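Local structure of O-methyltransferase (Coxiella burnetii, 3TR6) at residues A[48-60]-A[210-222]. The protein probably transfers a methyl group from S-adenosylmethionine to a hydroxyl oxygen of an acceptor substrate. Residues are numbered along the deposited sequence; the frame is centred on the assembly and turned at random.
With SAH (S-adenosyl-L-homocysteine), chain C.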
ATOM      1  N   THR A  48     -10.863   7.199  11.363  1.00 39.00           N
ATOM      2  CA  THR A  48     -10.121   6.429  10.377  1.00 35.77           C
ATOM      3  C   THR A  48     -10.557   4.970  10.389  1.00 32.30           C
ATOM      4  O   THR A  48     -10.714   4.367  11.455  1.00 32.73           O
ATOM      5  CB  THR A  48      -8.599   6.523  10.625  1.00 34.41           C
ATOM      6  OG1 THR A  48      -8.184   7.889  10.519  1.00 29.76           O
ATOM      7  CG2 THR A  48      -7.832   5.689   9.609  1.00 30.19           C
ATOM      8  N   ALA A  49     -10.762   4.411   9.200  1.00 33.07           N
ATOM      9  CA  ALA A  49     -11.125   3.005   9.063  1.00 28.25           C
ATOM     10  C   ALA A  49     -10.025   2.114   9.635  1.00 32.24           C
ATOM     11  O   ALA A  49      -8.841   2.328   9.364  1.00 31.22           O
ATOM     12  CB  ALA A  49     -11.385   2.665   7.602  1.00 26.08           C
ATOM     13  N   PRO A  50     -10.413   1.115  10.438  1.00 32.00           N
ATOM     14  CA  PRO A  50      -9.435   0.220  11.064  1.00 28.68           C
ATOM     15  C   PRO A  50      -8.456  -0.351  10.040  1.00 33.30           C
ATOM     16  O   PRO A  50      -7.256  -0.421  10.308  1.00 33.92           O
ATOM     17  CB  PRO A  50     -10.308  -0.887  11.652  1.00 24.89           C
ATOM     18  CG  PRO A  50     -11.602  -0.219  11.930  1.00 33.14           C
ATOM     19  CD  PRO A  50     -11.794   0.788  10.831  1.00 28.04           C
ATOM     20  N   GLU A  51      -8.964  -0.736   8.876  1.00 31.07           N
ATOM     21  CA  GLU A  51      -8.129  -1.346   7.849  1.00 31.39           C
ATOM     22  C   GLU A  51      -7.187  -0.338   7.195  1.00 31.72           C
ATOM     23  O   GLU A  51      -6.065  -0.685   6.828  1.00 34.83           O
ATOM     24  CB  GLU A  51      -8.977  -2.054   6.788  1.00 30.57           C
ATOM     25  CG  GLU A  51      -9.883  -1.141   5.981  1.00 33.11           C
ATOM     26  CD  GLU A  51     -11.257  -0.981   6.598  1.00 32.79           C
ATOM     27  OE1 GLU A  51     -11.363  -1.002   7.838  1.00 31.78           O
ATOM     28  OE2 GLU A  51     -12.238  -0.843   5.840  1.00 34.71           O
ATOM     29  N   GLN A  52      -7.638   0.905   7.048  1.00 29.20           N
ATOM     30  CA  GLN A  52      -6.785   1.940   6.474  1.00 32.76           C
ATOM     31  C   GLN A  52      -5.663   2.302   7.444  1.00 35.09           C
ATOM     32  O   GLN A  52      -4.511   2.469   7.045  1.00 30.58           O
ATOM     33  CB  GLN A  52      -7.587   3.190   6.109  1.00 25.96           C
ATOM     34  CG  GLN A  52      -6.788   4.180   5.273  1.00 28.75           C
ATOM     35  CD  GLN A  52      -7.492   5.509   5.088  1.00 36.35           C
ATOM     36  OE1 GLN A  52      -7.433   6.382   5.953  1.00 38.94           O
ATOM     37  NE2 GLN A  52      -8.156   5.673   3.948  1.00 36.89           N
ATOM     38  N   ALA A  53      -6.013   2.420   8.721  1.00 37.15           N
ATOM     39  CA  ALA A  53      -5.038   2.717   9.760  1.00 27.57           C
ATOM     40  C   ALA A  53      -3.977   1.627   9.824  1.00 30.18           C
ATOM     41  O   ALA A  53      -2.798   1.904  10.034  1.00 30.01           O
ATOM     42  CB  ALA A  53      -5.726   2.858  11.102  1.00 29.19           C
ATOM     43  N   GLN A  54      -4.405   0.382   9.646  1.00 32.79           N
ATOM     44  CA  GLN A  54      -3.490  -0.749   9.692  1.00 32.96           C
ATOM     45  C   GLN A  54      -2.448  -0.657   8.584  1.00 31.43           C
ATOM     46  O   GLN A  54      -1.289  -1.025   8.780  1.00 27.23           O
ATOM     47  CB  GLN A  54      -4.258  -2.065   9.595  1.00 32.00           C
ATOM     48  CG  GLN A  54      -3.371  -3.290   9.561  1.00 33.40           C
ATOM     49  CD  GLN A  54      -4.147  -4.567   9.782  1.00 40.52           C
ATOM     50  OE1 GLN A  54      -5.092  -4.602  10.570  1.00 42.16           O
ATOM     51  NE2 GLN A  54      -3.756  -5.628   9.081  1.00 39.14           N
ATOM     52  N   LEU A  55      -2.872  -0.165   7.422  1.00 28.56           N
ATOM     53  CA  LEU A  55      -1.970   0.057   6.302  1.00 24.60           C
ATOM     54  C   LEU A  55      -0.961   1.146   6.641  1.00 29.73           C
ATOM     55  O   LEU A  55       0.211   1.047   6.281  1.00 26.56           O
ATOM     56  CB  LEU A  55      -2.764   0.448   5.052  1.00 28.65           C
ATOM     57  CG  LEU A  55      -1.996   1.090   3.888  1.00 29.82           C
ATOM     58  CD1 LEU A  55      -0.926   0.149   3.338  1.00 28.76           C
ATOM     59  CD2 LEU A  55      -2.957   1.515   2.787  1.00 24.64           C
ATOM     60  N   LEU A  56      -1.426   2.186   7.329  1.00 29.29           N
ATOM     61  CA  LEU A  56      -0.554   3.261   7.783  1.00 27.65           C
ATOM     62  C   LEU A  56       0.517   2.725   8.724  1.00 28.10           C
ATOM     63  O   LEU A  56       1.688   3.084   8.620  1.00 26.84           O
ATOM     64  CB  LEU A  56      -1.361   4.348   8.492  1.00 27.58           C
ATOM     65  CG  LEU A  56      -2.302   5.216   7.661  1.00 27.18           C
ATOM     66  CD1 LEU A  56      -3.010   6.212   8.564  1.00 27.04           C
ATOM     67  CD2 LEU A  56      -1.545   5.933   6.556  1.00 27.81           C
ATOM     68  N   ALA A  57       0.100   1.868   9.650  1.00 29.06           N
ATOM     69  CA  ALA A  57       1.023   1.259  10.598  1.00 30.87           C
ATOM     70  C   ALA A  57       2.090   0.455   9.864  1.00 30.46           C
ATOM     71  O   ALA A  57       3.264   0.481  10.236  1.00 34.79           O
ATOM     72  CB  ALA A  57       0.270   0.375  11.585  1.00 27.20           C
ATOM     73  N   LEU A  58       1.681  -0.256   8.817  1.00 28.59           N
ATOM     74  CA  LEU A  58       2.616  -1.052   8.033  1.00 29.95           C
ATOM     75  C   LEU A  58       3.627  -0.161   7.316  1.00 29.20           C
ATOM     76  O   LEU A  58       4.794  -0.523   7.185  1.00 30.54           O
ATOM     77  CB  LEU A  58       1.875  -1.939   7.028  1.00 26.48           C
ATOM     78  CG  LEU A  58       2.721  -2.997   6.303  1.00 31.34           C
ATOM     79  CD1 LEU A  58       3.204  -4.079   7.264  1.00 28.33           C
ATOM     80  CD2 LEU A  58       1.947  -3.621   5.158  1.00 27.97           C
ATOM     81  N   LEU A  59       3.179   1.006   6.864  1.00 25.22           N
ATOM     82  CA  LEU A  59       4.056   1.949   6.177  1.00 26.93           C
ATOM     83  C   LEU A  59       5.114   2.535   7.107  1.00 28.80           C
ATOM     84  O   LEU A  59       6.267   2.712   6.714  1.00 31.00           O
ATOM     85  CB  LEU A  59       3.239   3.072   5.539  1.00 28.38           C
ATOM     86  CG  LEU A  59       2.343   2.652   4.375  1.00 24.74           C
ATOM     87  CD1 LEU A  59       1.540   3.837   3.869  1.00 25.90           C
ATOM     88  CD2 LEU A  59       3.173   2.047   3.264  1.00 16.90           C
ATOM     89  N   VAL A  60       4.716   2.843   8.336  1.00 27.01           N
ATOM     90  CA  VAL A  60       5.656   3.316   9.345  1.00 27.79           C
ATOM     91  C   VAL A  60       6.771   2.291   9.552  1.00 36.12           C
ATOM     92  O   VAL A  60       7.945   2.644   9.659  1.00 39.21           O
ATOM     93  CB  VAL A  60       4.952   3.594  10.695  1.00 29.29           C
ATOM     94  CG1 VAL A  60       5.978   3.764  11.813  1.00 28.85           C
ATOM     95  CG2 VAL A  60       4.058   4.820  10.592  1.00 23.33           C
ATOM     96  N   ILE A 210       0.112   6.782  -5.819  1.00 31.96           N
ATOM     97  CA  ILE A 210      -0.790   5.664  -6.016  1.00 28.82           C
ATOM     98  C   ILE A 210      -2.046   5.978  -5.215  1.00 29.65           C
ATOM     99  O   ILE A 210      -1.974   6.650  -4.184  1.00 32.42           O
ATOM    100  CB  ILE A 210      -0.160   4.349  -5.524  1.00 27.23           C
ATOM    101  CG1 ILE A 210      -0.922   3.137  -6.066  1.00 33.65           C
ATOM    102  CG2 ILE A 210      -0.110   4.314  -4.009  1.00 27.91           C
ATOM    103  CD1 ILE A 210      -0.717   2.893  -7.540  1.00 34.57           C
ATOM    104  N   LEU A 211      -3.198   5.519  -5.693  1.00 25.40           N
ATOM    105  CA  LEU A 211      -4.442   5.708  -4.957  1.00 26.03           C
ATOM    106  C   LEU A 211      -5.017   4.359  -4.532  1.00 30.59           C
ATOM    107  O   LEU A 211      -5.515   3.593  -5.360  1.00 30.26           O
ATOM    108  CB  LEU A 211      -5.453   6.488  -5.798  1.00 24.80           C
ATOM    109  CG  LEU A 211      -6.607   7.168  -5.056  1.00 26.15           C
ATOM    110  CD1 LEU A 211      -7.317   8.149  -5.977  1.00 27.50           C
ATOM    111  CD2 LEU A 211      -7.591   6.153  -4.484  1.00 24.47           C
ATOM    112  N   ILE A 212      -4.939   4.076  -3.237  1.00 25.52           N
ATOM    113  CA  ILE A 212      -5.388   2.800  -2.699  1.00 25.19           C
ATOM    114  C   ILE A 212      -6.862   2.860  -2.323  1.00 29.02           C
ATOM    115  O   ILE A 212      -7.276   3.732  -1.559  1.00 28.21           O
ATOM    116  CB  ILE A 212      -4.584   2.396  -1.440  1.00 28.75           C
ATOM    117  CG1 ILE A 212      -3.084   2.625  -1.645  1.00 28.98           C
ATOM    118  CG2 ILE A 212      -4.861   0.949  -1.072  1.00 24.31           C
ATOM    119  CD1 ILE A 212      -2.429   1.613  -2.548  1.00 25.85           C
ATOM    120  N   PRO A 213      -7.662   1.927  -2.859  1.00 30.24           N
ATOM    121  CA  PRO A 213      -9.087   1.844  -2.527  1.00 26.91           C
ATOM    122  C   PRO A 213      -9.315   1.160  -1.177  1.00 28.35           C
ATOM    123  O   PRO A 213     -10.038   0.171  -1.088  1.00 28.85           O
ATOM    124  CB  PRO A 213      -9.652   0.988  -3.662  1.00 26.68           C
ATOM    125  CG  PRO A 213      -8.522   0.096  -4.033  1.00 24.84           C
ATOM    126  CD  PRO A 213      -7.272   0.922  -3.863  1.00 26.86           C
ATOM    127  N   ILE A 214      -8.683   1.683  -0.134  1.00 30.42           N
ATOM    128  CA  ILE A 214      -8.934   1.222   1.220  1.00 30.01           C
ATOM    129  C   ILE A 214      -9.394   2.419   2.048  1.00 33.05           C
ATOM    130  O   ILE A 214      -8.957   3.546   1.803  1.00 29.43           O
ATOM    131  CB  ILE A 214      -7.685   0.557   1.838  1.00 30.47           C
ATOM    132  CG1 ILE A 214      -8.094  -0.437   2.926  1.00 29.21           C
ATOM    133  CG2 ILE A 214      -6.721   1.604   2.376  1.00 29.79           C
ATOM    134  CD1 ILE A 214      -6.953  -1.284   3.424  1.00 35.42           C
ATOM    135  N   GLY A 215     -10.285   2.185   3.008  1.00 30.23           N
ATOM    136  CA  GLY A 215     -10.953   3.282   3.686  1.00 26.86           C
ATOM    137  C   GLY A 215     -11.715   4.093   2.655  1.00 27.77           C
ATOM    138  O   GLY A 215     -12.264   3.533   1.708  1.00 29.17           O
ATOM    139  N   ASP A 216     -11.744   5.411   2.816  1.00 30.83           N
ATOM    140  CA  ASP A 216     -12.395   6.269   1.827  1.00 34.39           C
ATOM    141  C   ASP A 216     -11.428   6.667   0.708  1.00 33.67           C
ATOM    142  O   ASP A 216     -11.555   7.734   0.100  1.00 29.70           O
ATOM    143  CB  ASP A 216     -12.987   7.514   2.490  1.00 35.70           C
ATOM    144  CG  ASP A 216     -13.905   8.286   1.559  1.00 40.26           C
ATOM    145  OD1 ASP A 216     -14.671   7.643   0.811  1.00 34.06           O
ATOM    146  OD2 ASP A 216     -13.855   9.534   1.572  1.00 37.66           O
ATOM    147  N   GLY A 217     -10.465   5.797   0.431  1.00 29.59           N
ATOM    148  CA  GLY A 217      -9.453   6.089  -0.562  1.00 30.31           C
ATOM    149  C   GLY A 217      -8.242   6.710   0.102  1.00 36.62           C
ATOM    150  O   GLY A 217      -8.357   7.672   0.865  1.00 31.70           O
ATOM    151  N   LEU A 218      -7.075   6.147  -0.180  1.00 28.35           N
ATOM    152  CA  LEU A 218      -5.845   6.638   0.408  1.00 23.12           C
ATOM    153  C   LEU A 218      -4.798   6.902  -0.671  1.00 29.84           C
ATOM    154  O   LEU A 218      -4.246   5.969  -1.255  1.00 33.32           O
ATOM    155  CB  LEU A 218      -5.313   5.644   1.440  1.00 28.07           C
ATOM    156  CG  LEU A 218      -4.085   6.138   2.209  1.00 33.91           C
ATOM    157  CD1 LEU A 218      -4.448   7.299   3.133  1.00 21.86           C
ATOM    158  CD2 LEU A 218      -3.463   4.997   2.986  1.00 30.40           C
ATOM    159  N   THR A 219      -4.542   8.177  -0.947  1.00 25.50           N
ATOM    160  CA  THR A 219      -3.494   8.543  -1.891  1.00 28.89           C
ATOM    161  C   THR A 219      -2.146   8.568  -1.191  1.00 30.54           C
ATOM    162  O   THR A 219      -2.004   9.158  -0.120  1.00 29.00           O
ATOM    163  CB  THR A 219      -3.754   9.916  -2.538  1.00 25.50           C
ATOM    164  OG1 THR A 219      -4.935   9.842  -3.336  1.00 30.37           O
ATOM    165  CG2 THR A 219      -2.588  10.326  -3.428  1.00 23.51           C
ATOM    166  N   LEU A 220      -1.163   7.906  -1.789  1.00 29.28           N
ATOM    167  CA  LEU A 220       0.199   7.951  -1.281  1.00 28.23           C
ATOM    168  C   LEU A 220       1.077   8.691  -2.279  1.00 28.93           C
ATOM    169  O   LEU A 220       1.061   8.388  -3.468  1.00 30.39           O
ATOM    170  CB  LEU A 220       0.739   6.545  -1.049  1.00 24.64           C
ATOM    171  CG  LEU A 220      -0.141   5.645  -0.187  1.00 29.02           C
ATOM    172  CD1 LEU A 220       0.456   4.249  -0.077  1.00 22.85           C
ATOM    173  CD2 LEU A 220      -0.353   6.255   1.190  1.00 26.68           C
ATOM    174  N   ALA A 221       1.830   9.669  -1.790  1.00 30.52           N
ATOM    175  CA  ALA A 221       2.728  10.445  -2.636  1.00 28.93           C
ATOM    176  C   ALA A 221       4.131  10.484  -2.036  1.00 31.22           C
ATOM    177  O   ALA A 221       4.356  11.102  -0.995  1.00 30.51           O
ATOM    178  CB  ALA A 221       2.188  11.850  -2.835  1.00 20.71           C
ATOM    179  N   ARG A 222       5.067   9.808  -2.696  1.00 27.36           N
ATOM    180  CA  ARG A 222       6.459   9.803  -2.269  1.00 31.31           C
ATOM    181  C   ARG A 222       7.231  10.963  -2.896  1.00 30.24           C
ATOM    182  O   ARG A 222       7.256  11.114  -4.117  1.00 30.46           O
ATOM    183  CB  ARG A 222       7.118   8.474  -2.636  1.00 30.25           C
ATOM    184  CG  ARG A 222       8.571   8.365  -2.224  1.00 30.71           C
ATOM    185  CD  ARG A 222       9.210   7.105  -2.783  1.00 30.63           C
ATOM    186  NE  ARG A 222      10.615   7.019  -2.406  1.00 34.28           N
ATOM    187  CZ  ARG A 222      11.608   7.559  -3.103  1.00 37.14           C
ATOM    188  NH1 ARG A 222      11.350   8.220  -4.224  1.00 34.94           N
ATOM    189  NH2 ARG A 222      12.858   7.436  -2.680  1.00 38.61           N
TER
HETATM  190  N   SAH C 224      -7.349  10.767  11.701  1.00 35.42           N
HETATM  191  CA  SAH C 224      -8.472  10.990  12.569  1.00 37.43           C
HETATM  192  CB  SAH C 224      -9.623  11.653  11.831  1.00 29.64           C
HETATM  193  CG  SAH C 224      -9.927  13.087  12.198  1.00 40.52           C
HETATM  194  SD  SAH C 224     -11.405  13.816  11.510  1.00 37.09           S
HETATM  195  C   SAH C 224      -8.933   9.695  13.141  1.00 39.23           C
HETATM  196  O   SAH C 224     -10.095   9.615  13.628  1.00 39.81           O
HETATM  197  OXT SAH C 224      -8.182   8.687  13.141  1.00 34.01           O
HETATM  198  C5' SAH C 224     -11.159  15.568  11.265  1.00 37.87           C
HETATM  199  C4' SAH C 224     -10.532  16.292  12.331  1.00 44.23           C
HETATM  200  O4' SAH C 224      -9.920  17.518  11.797  1.00 41.33           O
HETATM  201  C3' SAH C 224     -11.536  16.731  13.322  1.00 45.83           C
HETATM  202  O3' SAH C 224     -11.197  16.240  14.553  1.00 43.38           O
HETATM  203  C2' SAH C 224     -11.468  18.201  13.321  1.00 49.06           C
HETATM  204  O2' SAH C 224     -11.587  18.693  14.597  1.00 43.11           O
HETATM  205  C1' SAH C 224     -10.111  18.481  12.786  1.00 46.32           C
HETATM  206  N9  SAH C 224      -9.899  19.816  12.235  1.00 48.01           N
HETATM  207  C8  SAH C 224     -10.780  20.555  11.545  1.00 46.66           C
HETATM  208  N7  SAH C 224     -10.181  21.712  11.218  1.00 42.07           N
HETATM  209  C5  SAH C 224      -8.921  21.707  11.699  1.00 46.53           C
HETATM  210  C6  SAH C 224      -7.864  22.622  11.665  1.00 39.75           C
HETATM  211  N6  SAH C 224      -8.007  23.883  11.011  1.00 34.75           N
HETATM  212  N1  SAH C 224      -6.705  22.292  12.261  1.00 44.20           N
HETATM  213  C2  SAH C 224      -6.555  21.114  12.881  1.00 48.99           C
HETATM  214  N3  SAH C 224      -7.549  20.219  12.933  1.00 42.87           N
HETATM  215  C4  SAH C 224      -8.736  20.489  12.352  1.00 49.27           C
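Leu55, Gln52 and Leu59 face Ile214, Leu218 and Leu220 where the start of helix 50-63 packs on the C-terminal beta hairpin of a Rossmann-like class I methyltransferase. The hairpin adds strands 207-212 and 218-223 to the sheet; 218-223 runs antiparallel to its neighbours and lies between 168-173 and the edge strand 207-212, giving the order 3-2-1-4-5-7-6. Helix segment 50-60 runs nearly along strand segment 218-222, at 16° to it.

Apolar packing carries most of the interface. Leu55 and Leu218 meet end to end, CD2 of Leu55 lying 3.5 Å from CD2 of Leu218; the same Leu55 methyl also rests against CG2 of Ile214 at 3.8 Å. One turn on, CD1 of Leu59 meets both methyls of Leu220. At the turn end, the Ile214 and Glu51 side chains run alongside one another, pointing opposite ways, CG1 of Ile214 being 3.6 Å from CG of Glu51, while the Glu51 carboxylate goes on to Tyr16 and to Thr8 of the second subunit.

The ligand side is polar. Thr48, just ahead of the N-cap Ala49, gives its OG1 hydroxyl to the carboxylate oxygen OXT of S-adenosyl-L-homocysteine at 2.7 Å, and Tyr145 OH bonds to both Thr48 OG1 and Gln52 OE1.

Gln52 ties the helix to the type II' turn 214-217. With CG anti to the backbone N (chi1 -169°) and the chain extended beyond it, the amide passes over Leu218. NE2 of Gln52 donates to the carbonyl O of Ile214 at 3.1 Å, tilted 32° from the carbonyl plane, and also bonds to OD1 of the nickel ligand Asp173. Gly217 N reaches Ile214 O from the opposite face of that plane.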